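Local coordinates for protein alkaline phosphatase D (Bacillus subtilis, PDB 2YEQ) that hydrolyses phosphate esters, acting as a phosphodiesterase and alkaline phosphatase with an active site that contains iron and calcium, at residues S384-L389 with A454-M459; Y442-V447 with I469-S474. All coordinates share one frame; numbering follows the deposited sequence.

Interaction 1: S384-L389 with A454-M459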
ATOM      1  N   SER A 384      -2.635   7.418  11.594  1.00 17.88           N
ATOM      2  CA  SER A 384      -1.550   6.632  12.133  1.00 17.96           C
ATOM      3  C   SER A 384      -1.943   6.041  13.466  1.00 15.96           C
ATOM      4  O   SER A 384      -2.494   6.734  14.309  1.00 17.31           O
ATOM      5  CB  SER A 384      -0.310   7.523  12.341  1.00 17.89           C
ATOM      6  OG  SER A 384       0.294   7.857  11.118  1.00 18.83           O
ATOM      7  N   TRP A 385      -1.609   4.773  13.651  1.00 18.70           N
ATOM      8  CA  TRP A 385      -1.763   4.082  14.925  1.00 18.49           C
ATOM      9  C   TRP A 385      -0.541   3.187  15.156  1.00 19.16           C
ATOM     10  O   TRP A 385       0.166   2.829  14.224  1.00 18.68           O
ATOM     11  CB  TRP A 385      -3.024   3.191  14.941  1.00 19.06           C
ATOM     12  CG  TRP A 385      -4.334   3.842  14.604  1.00 17.42           C
ATOM     13  CD1 TRP A 385      -4.803   4.128  13.359  1.00 17.49           C
ATOM     14  CD2 TRP A 385      -5.381   4.210  15.513  1.00 18.79           C
ATOM     15  NE1 TRP A 385      -6.055   4.678  13.429  1.00 16.75           N
ATOM     16  CE2 TRP A 385      -6.448   4.729  14.733  1.00 18.95           C
ATOM     17  CE3 TRP A 385      -5.522   4.166  16.909  1.00 19.53           C
ATOM     18  CZ2 TRP A 385      -7.627   5.215  15.293  1.00 18.00           C
ATOM     19  CZ3 TRP A 385      -6.698   4.659  17.468  1.00 19.48           C
ATOM     20  CH2 TRP A 385      -7.741   5.170  16.653  1.00 21.29           C
ATOM     21  N   ALA A 386      -0.310   2.788  16.406  1.00 17.42           N
ATOM     22  CA  ALA A 386       0.663   1.768  16.718  1.00 18.22           C
ATOM     23  C   ALA A 386       0.157   0.958  17.915  1.00 17.73           C
ATOM     24  O   ALA A 386      -0.430   1.537  18.830  1.00 17.40           O
ATOM     25  CB  ALA A 386       2.044   2.391  17.023  1.00 17.21           C
ATOM     26  N   SER A 387       0.365  -0.350  17.869  1.00 19.47           N
ATOM     27  CA  SER A 387      -0.146  -1.275  18.887  1.00 20.34           C
ATOM     28  C   SER A 387       0.870  -2.314  19.241  1.00 20.74           C
ATOM     29  O   SER A 387       1.551  -2.878  18.370  1.00 20.83           O
ATOM     30  CB  SER A 387      -1.403  -2.049  18.391  1.00 22.45           C
ATOM     31  OG  SER A 387      -2.508  -1.178  18.285  1.00 27.34           O
ATOM     32  N   ASN A 388       0.912  -2.651  20.528  1.00 19.61           N
ATOM     33  CA  ASN A 388       1.483  -3.916  20.949  1.00 19.22           C
ATOM     34  C   ASN A 388       0.529  -5.053  20.540  1.00 17.43           C
ATOM     35  O   ASN A 388      -0.684  -4.951  20.736  1.00 18.15           O
ATOM     36  CB  ASN A 388       1.650  -3.921  22.490  1.00 22.81           C
ATOM     37  CG  ASN A 388       2.743  -2.952  22.966  1.00 23.28           C
ATOM     38  OD1 ASN A 388       2.582  -2.216  23.959  1.00 25.64           O
ATOM     39  ND2 ASN A 388       3.843  -2.937  22.236  1.00 19.17           N
ATOM     40  N   LEU A 389       1.078  -6.124  19.996  1.00 17.56           N
ATOM     41  CA  LEU A 389       0.304  -7.324  19.666  1.00 21.29           C
ATOM     42  C   LEU A 389       0.527  -8.400  20.732  1.00 21.18           C
ATOM     43  O   LEU A 389       1.640  -8.930  20.857  1.00 21.45           O
ATOM     44  CB  LEU A 389       0.731  -7.879  18.302  1.00 18.92           C
ATOM     45  CG  LEU A 389       0.497  -6.914  17.118  1.00 19.43           C
ATOM     46  CD1 LEU A 389       0.952  -7.575  15.816  1.00 19.21           C
ATOM     47  CD2 LEU A 389      -0.968  -6.470  17.044  1.00 18.64           C
ATOM     48  N   ALA A 454      10.087   2.591  14.110  1.00 21.44           N
ATOM     49  CA  ALA A 454       9.119   3.182  13.204  1.00 23.50           C
ATOM     50  C   ALA A 454       9.043   4.658  13.487  1.00 20.71           C
ATOM     51  O   ALA A 454       8.749   5.055  14.616  1.00 21.87           O
ATOM     52  CB  ALA A 454       7.724   2.534  13.401  1.00 21.26           C
ATOM     53  N   ASP A 455       9.303   5.470  12.462  1.00 19.99           N
ATOM     54  CA  ASP A 455       9.090   6.907  12.500  1.00 19.26           C
ATOM     55  C   ASP A 455       7.858   7.309  11.693  1.00 20.45           C
ATOM     56  O   ASP A 455       7.763   6.969  10.510  1.00 19.49           O
ATOM     57  CB  ASP A 455      10.303   7.622  11.876  1.00 22.32           C
ATOM     58  CG  ASP A 455      11.634   7.327  12.614  1.00 26.37           C
ATOM     59  OD1 ASP A 455      11.620   7.138  13.846  1.00 26.40           O
ATOM     60  OD2 ASP A 455      12.695   7.287  11.947  1.00 30.79           O
ATOM     61  N   TYR A 456       6.956   8.074  12.304  1.00 20.16           N
ATOM     62  CA  TYR A 456       5.771   8.566  11.633  1.00 21.37           C
ATOM     63  C   TYR A 456       6.064   9.938  11.063  1.00 22.35           C
ATOM     64  O   TYR A 456       6.226  10.913  11.794  1.00 22.03           O
ATOM     65  CB  TYR A 456       4.576   8.597  12.586  1.00 21.06           C
ATOM     66  CG  TYR A 456       4.107   7.193  12.942  1.00 21.55           C
ATOM     67  CD1 TYR A 456       4.781   6.424  13.914  1.00 22.47           C
ATOM     68  CD2 TYR A 456       3.018   6.617  12.296  1.00 20.93           C
ATOM     69  CE1 TYR A 456       4.359   5.114  14.225  1.00 21.29           C
ATOM     70  CE2 TYR A 456       2.588   5.319  12.607  1.00 20.86           C
ATOM     71  CZ  TYR A 456       3.259   4.573  13.558  1.00 21.69           C
ATOM     72  OH  TYR A 456       2.813   3.288  13.850  1.00 21.43           O
ATOM     73  N   ARG A 457       6.137  10.000   9.738  1.00 21.76           N
ATOM     74  CA  ARG A 457       6.563  11.202   9.031  1.00 20.63           C
ATOM     75  C   ARG A 457       5.357  11.918   8.479  1.00 21.77           C
ATOM     76  O   ARG A 457       4.733  11.420   7.540  1.00 23.38           O
ATOM     77  CB  ARG A 457       7.502  10.806   7.892  1.00 22.01           C
ATOM     78  CG  ARG A 457       8.611   9.854   8.282  1.00 23.63           C
ATOM     79  CD  ARG A 457       9.808  10.618   8.899  1.00 24.99           C
ATOM     80  NE  ARG A 457      10.574  11.320   7.878  1.00 27.43           N
ATOM     81  CZ  ARG A 457      11.123  12.534   7.996  1.00 28.27           C
ATOM     82  NH1 ARG A 457      11.025  13.244   9.109  1.00 27.85           N
ATOM     83  NH2 ARG A 457      11.798  13.037   6.977  1.00 26.08           N
ATOM     84  N   VAL A 458       5.019  13.074   9.041  1.00 18.21           N
ATOM     85  CA  VAL A 458       3.760  13.723   8.728  1.00 21.20           C
ATOM     86  C   VAL A 458       3.865  15.219   8.410  1.00 22.60           C
ATOM     87  O   VAL A 458       4.913  15.849   8.620  1.00 23.99           O
ATOM     88  CB  VAL A 458       2.755  13.487   9.890  1.00 23.65           C
ATOM     89  CG1 VAL A 458       2.677  12.001  10.220  1.00 22.56           C
ATOM     90  CG2 VAL A 458       3.157  14.289  11.130  1.00 23.32           C
ATOM     91  N   MET A 459       2.780  15.765   7.871  1.00 21.69           N
ATOM     92  CA  MET A 459       2.691  17.148   7.438  1.00 21.87           C
ATOM     93  C   MET A 459       1.430  17.767   7.996  1.00 22.30           C
ATOM     94  O   MET A 459       0.435  17.071   8.175  1.00 22.75           O
ATOM     95  CB  MET A 459       2.630  17.234   5.903  1.00 22.12           C
ATOM     96  CG  MET A 459       3.787  16.595   5.184  1.00 24.60           C
ATOM     97  SD  MET A 459       3.506  16.381   3.401  1.00 26.46           S
ATOM     98  CE  MET A 459       2.070  15.268   3.429  1.00 25.60           C
TER
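The hydroxyl of Y456 donates to the backbone oxygen of W385, with OH to O at 2.7 Å. The bond is short but weak. The oxygen lies oblique to the phenol ring. The methyl of A386 lies beside the same hydroxyl, CB to OH at 3.4 Å. Nearer the base of the ring, S384 meets its edge close to the ring plane, with OG 3.2 Å from Y456 CD2. CG of Y456 is anti to its carbonyl carbon (chi1 -70°), and from there the ring reaches across to the other strand. F405 and F435 also touch the phenol. S384 OG has a weak hydrogen bond with the amide N of T408. CB of W385 points away from strand 454-459, and the indole meets the rings of F333, W337 and F436 edge-to-face. With an alanine at Y456, the carbonyl of W385 would probably lose this donor, and a gap would be likely to open beside S384 and A386. The strands run antiparallel, at 167°, with axes 9.4 Å apart. They belong to different sheets. Face-to-face packing of two sheets, bridged by buried side chains, is characteristic of the beta-sandwich core of calcineurin-like metallophosphoesterases.

Interaction 2: Y442-V447 with I469-S474; sequences YVRCTV and ISTRAS. With PE5 (3,6,9,12,15,18,21,24-octaoxahexacosan-1-ol), chain H.
The close part of this contact is apolar. The end of I469, CD1, rests 3.5 Å from CE2 of the Y442 ring. It comes in obliquely and lies near the hydroxyl end, with CD1 also 3.8 Å from Y442 OH. The two side chains cross at about a right angle. CG of Y442 stands between its backbone N and carbonyl carbon (chi1 59°), which brings the ring's far end up to the isoleucine although its base does not face that way. H137 of helix 133-138 touches both residues. The phenol oxygen is hydrogen-bonded to E141.

The other side is looser. R444 is extended as far as CD and then bends at chi3 (66°). Its NH2 comes no closer than 4.0 Å to T471 OG1, too far to be a bond. Each group has a stronger partner: D455 and E141 form salt bridges with R444, and R457 is hydrogen-bonded to T471. A polyether chain lies along this side. Its C48 is 3.5 Å from R444 NH2, obliquely to the guanidinium. Its C2 is 3.5 Å from T446 CG2, and its C9 is 3.4 Å from S474 OG. Hydrogen bonds from K453 and Q451 also hold it.

Strand 451-459 runs between the two segments in the sheet, so they meet through side chains. The chemistry implies a division of labour. The isoleucine and tyrosine supply direct apolar packing. R444 is tied to the carboxylates of E141 and D455, and T471 to R457. The carboxylates probably offset the positive charges of the closely spaced R444 and R457.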
ATOM      1  N   TYR A 442       3.544   9.311   5.819  1.00 16.97           N
ATOM      2  CA  TYR A 442       3.966   7.941   5.593  1.00 16.98           C
ATOM      3  C   TYR A 442       4.819   7.510   6.775  1.00 15.82           C
ATOM      4  O   TYR A 442       5.035   8.290   7.691  1.00 19.57           O
ATOM      5  CB  TYR A 442       4.768   7.801   4.288  1.00 18.44           C
ATOM      6  CG  TYR A 442       6.033   8.640   4.210  1.00 20.02           C
ATOM      7  CD1 TYR A 442       7.259   8.160   4.681  1.00 21.57           C
ATOM      8  CD2 TYR A 442       5.997   9.899   3.658  1.00 20.84           C
ATOM      9  CE1 TYR A 442       8.415   8.940   4.605  1.00 21.71           C
ATOM     10  CE2 TYR A 442       7.118  10.682   3.570  1.00 20.93           C
ATOM     11  CZ  TYR A 442       8.323  10.213   4.058  1.00 20.98           C
ATOM     12  OH  TYR A 442       9.427  11.020   3.936  1.00 23.77           O
ATOM     13  N   VAL A 443       5.226   6.257   6.784  1.00 17.83           N
ATOM     14  CA  VAL A 443       5.958   5.663   7.904  1.00 17.48           C
ATOM     15  C   VAL A 443       7.297   5.183   7.400  1.00 19.01           C
ATOM     16  O   VAL A 443       7.407   4.587   6.324  1.00 19.45           O
ATOM     17  CB  VAL A 443       5.167   4.498   8.574  1.00 18.84           C
ATOM     18  CG1 VAL A 443       5.942   3.921   9.726  1.00 16.71           C
ATOM     19  CG2 VAL A 443       3.787   4.976   9.011  1.00 17.34           C
ATOM     20  N   ARG A 444       8.358   5.535   8.133  1.00 18.83           N
ATOM     21  CA  ARG A 444       9.706   5.086   7.798  1.00 19.82           C
ATOM     22  C   ARG A 444      10.212   4.095   8.846  1.00 21.32           C
ATOM     23  O   ARG A 444      10.216   4.398  10.039  1.00 24.64           O
ATOM     24  CB  ARG A 444      10.654   6.301   7.755  1.00 21.06           C
ATOM     25  CG  ARG A 444      12.082   5.959   7.385  1.00 22.75           C
ATOM     26  CD  ARG A 444      12.964   7.224   7.378  1.00 23.37           C
ATOM     27  NE  ARG A 444      13.094   7.783   8.708  1.00 23.48           N
ATOM     28  CZ  ARG A 444      13.397   9.050   9.008  1.00 26.29           C
ATOM     29  NH1 ARG A 444      13.624   9.961   8.070  1.00 25.79           N
ATOM     30  NH2 ARG A 444      13.482   9.411  10.279  1.00 28.10           N
ATOM     31  N   CYS A 445      10.644   2.924   8.408  1.00 21.16           N
ATOM     32  CA  CYS A 445      11.089   1.894   9.327  1.00 21.44           C
ATOM     33  C   CYS A 445      12.605   1.667   9.192  1.00 23.41           C
ATOM     34  O   CYS A 445      13.127   1.564   8.088  1.00 22.33           O
ATOM     35  CB  CYS A 445      10.318   0.595   9.101  1.00 23.14           C
ATOM     36  SG  CYS A 445       8.558   0.755   9.632  1.00 26.01           S
ATOM     37  N   THR A 446      13.285   1.557  10.338  1.00 22.22           N
ATOM     38  CA  THR A 446      14.709   1.214  10.385  1.00 21.80           C
ATOM     39  C   THR A 446      14.883  -0.021  11.226  1.00 20.90           C
ATOM     40  O   THR A 446      14.490  -0.056  12.383  1.00 20.77           O
ATOM     41  CB  THR A 446      15.536   2.355  10.986  1.00 27.74           C
ATOM     42  OG1 THR A 446      15.277   3.562  10.259  1.00 26.36           O
ATOM     43  CG2 THR A 446      17.023   2.025  10.914  1.00 27.68           C
ATOM     44  N   VAL A 447      15.414  -1.061  10.624  1.00 19.90           N
ATOM     45  CA  VAL A 447      15.420  -2.363  11.227  1.00 22.12           C
ATOM     46  C   VAL A 447      16.838  -2.840  11.440  1.00 22.53           C
ATOM     47  O   VAL A 447      17.640  -2.818  10.513  1.00 24.08           O
ATOM     48  CB  VAL A 447      14.708  -3.381  10.324  1.00 21.57           C
ATOM     49  CG1 VAL A 447      14.647  -4.772  11.009  1.00 21.71           C
ATOM     50  CG2 VAL A 447      13.300  -2.846   9.955  1.00 23.45           C
ATOM     51  N   ILE A 469       7.707  18.406   6.335  1.00 24.12           N
ATOM     52  CA  ILE A 469       7.500  17.107   6.976  1.00 24.20           C
ATOM     53  C   ILE A 469       8.289  17.041   8.301  1.00 27.75           C
ATOM     54  O   ILE A 469       9.343  17.659   8.422  1.00 25.44           O
ATOM     55  CB  ILE A 469       7.896  15.959   6.043  1.00 24.90           C
ATOM     56  CG1 ILE A 469       7.233  14.644   6.491  1.00 27.03           C
ATOM     57  CG2 ILE A 469       9.416  15.811   5.952  1.00 26.49           C
ATOM     58  CD1 ILE A 469       7.097  13.632   5.366  1.00 25.23           C
ATOM     59  N   SER A 470       7.749  16.349   9.303  1.00 25.80           N
ATOM     60  CA  SER A 470       8.456  16.114  10.578  1.00 26.65           C
ATOM     61  C   SER A 470       8.139  14.723  11.065  1.00 28.49           C
ATOM     62  O   SER A 470       7.119  14.137  10.691  1.00 25.73           O
ATOM     63  CB  SER A 470       7.988  17.069  11.672  1.00 27.45           C
ATOM     64  OG  SER A 470       7.690  18.340  11.167  1.00 33.89           O
ATOM     65  N   THR A 471       9.005  14.203  11.916  1.00 24.18           N
ATOM     66  CA  THR A 471       8.729  12.969  12.619  1.00 23.21           C
ATOM     67  C   THR A 471       7.835  13.323  13.820  1.00 25.84           C
ATOM     68  O   THR A 471       8.276  13.980  14.771  1.00 25.60           O
ATOM     69  CB  THR A 471      10.019  12.275  12.999  1.00 22.23           C
ATOM     70  OG1 THR A 471      10.757  11.980  11.795  1.00 23.66           O
ATOM     71  CG2 THR A 471       9.768  10.974  13.773  1.00 20.27           C
ATOM     72  N   ARG A 472       6.555  12.960  13.734  1.00 20.86           N
ATOM     73  CA  ARG A 472       5.603  13.197  14.821  1.00 20.78           C
ATOM     74  C   ARG A 472       5.980  12.376  16.043  1.00 19.58           C
ATOM     75  O   ARG A 472       5.835  12.807  17.191  1.00 22.25           O
ATOM     76  CB  ARG A 472       4.154  12.818  14.406  1.00 21.14           C
ATOM     77  CG  ARG A 472       3.131  12.877  15.554  1.00 21.29           C
ATOM     78  CD  ARG A 472       2.967  14.276  15.997  1.00 20.01           C
ATOM     79  NE  ARG A 472       2.069  14.494  17.118  1.00 22.06           N
ATOM     80  CZ  ARG A 472       2.354  14.250  18.397  1.00 23.39           C
ATOM     81  NH1 ARG A 472       3.507  13.694  18.761  1.00 27.75           N
ATOM     82  NH2 ARG A 472       1.464  14.552  19.322  1.00 23.64           N
ATOM     83  N   ALA A 473       6.430  11.169  15.789  1.00 20.18           N
ATOM     84  CA  ALA A 473       6.726  10.272  16.846  1.00 20.43           C
ATOM     85  C   ALA A 473       7.500   9.129  16.295  1.00 22.03           C
ATOM     86  O   ALA A 473       7.394   8.785  15.097  1.00 22.05           O
ATOM     87  CB  ALA A 473       5.431   9.784  17.525  1.00 21.91           C
ATOM     88  N   SER A 474       8.284   8.537  17.184  1.00 20.20           N
ATOM     89  CA  SER A 474       9.121   7.416  16.857  1.00 19.94           C
ATOM     90  C   SER A 474       8.984   6.364  17.956  1.00 21.57           C
ATOM     91  O   SER A 474       8.985   6.706  19.164  1.00 21.40           O
ATOM     92  CB  SER A 474      10.573   7.883  16.712  1.00 24.55           C
ATOM     93  OG  SER A 474      11.441   6.767  16.486  1.00 28.98           O
TER
HETATM   94  C48 PE5 H 534      15.796   7.568  12.130  1.00 57.72           C
HETATM   95  C50 PE5 H 534      17.223   7.303  12.583  1.00 61.90           C
HETATM   96  O1  PE5 H 534      17.265   6.082  13.333  1.00 58.18           O
HETATM   97  C1  PE5 H 534      18.392   5.238  13.083  1.00 57.48           C
HETATM   98  C2  PE5 H 534      18.169   3.828  13.636  1.00 58.57           C
HETATM   99  O2  PE5 H 534      18.698   3.718  14.956  1.00 68.25           O
HETATM  100  C3  PE5 H 534      18.175   2.673  15.787  1.00 60.89           C
HETATM  101  C4  PE5 H 534      18.644   2.918  17.222  1.00 53.89           C
HETATM  102  O3  PE5 H 534      17.568   3.336  18.079  1.00 56.21           O
HETATM  103  C5  PE5 H 534      17.728   4.684  18.519  1.00 44.01           C
HETATM  104  C6  PE5 H 534      16.627   5.176  19.432  1.00 39.61           C
HETATM  105  O4  PE5 H 534      16.557   6.605  19.347  1.00 42.70           O
HETATM  106  C7  PE5 H 534      15.551   7.060  18.452  1.00 36.38           C
HETATM  107  C8  PE5 H 534      15.677   8.519  18.085  1.00 40.56           C
HETATM  108  O5  PE5 H 534      15.168   8.710  16.756  1.00 43.10           O
HETATM  109  C9  PE5 H 534      13.835   9.210  16.789  1.00 47.58           C

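Overall arrangement
Strand 451-459 joins the two contacts, whose centres are 7 Å apart. Y456 faces the second sheet in interaction 1. D455, next to it, serves interaction 2. Its OD2 forms a salt bridge with R444 NH2 at 2.8 Å, and its OD1 is probably hydrogen-bonded to S474 OG at 2.7 Å. The strand thus links 442-447 to 469-474 and packs on 384-389. Neither contact is at the metal centre. The side chain of W385 is about 12 Å from the bound Fe (III) ion. The side chain of Y442 is about 13 Å from the bound Fe (III) ion. The metal ligands D380 and H382 come just before 384-389 in the chain, so interaction 1 lies on the strand that follows them.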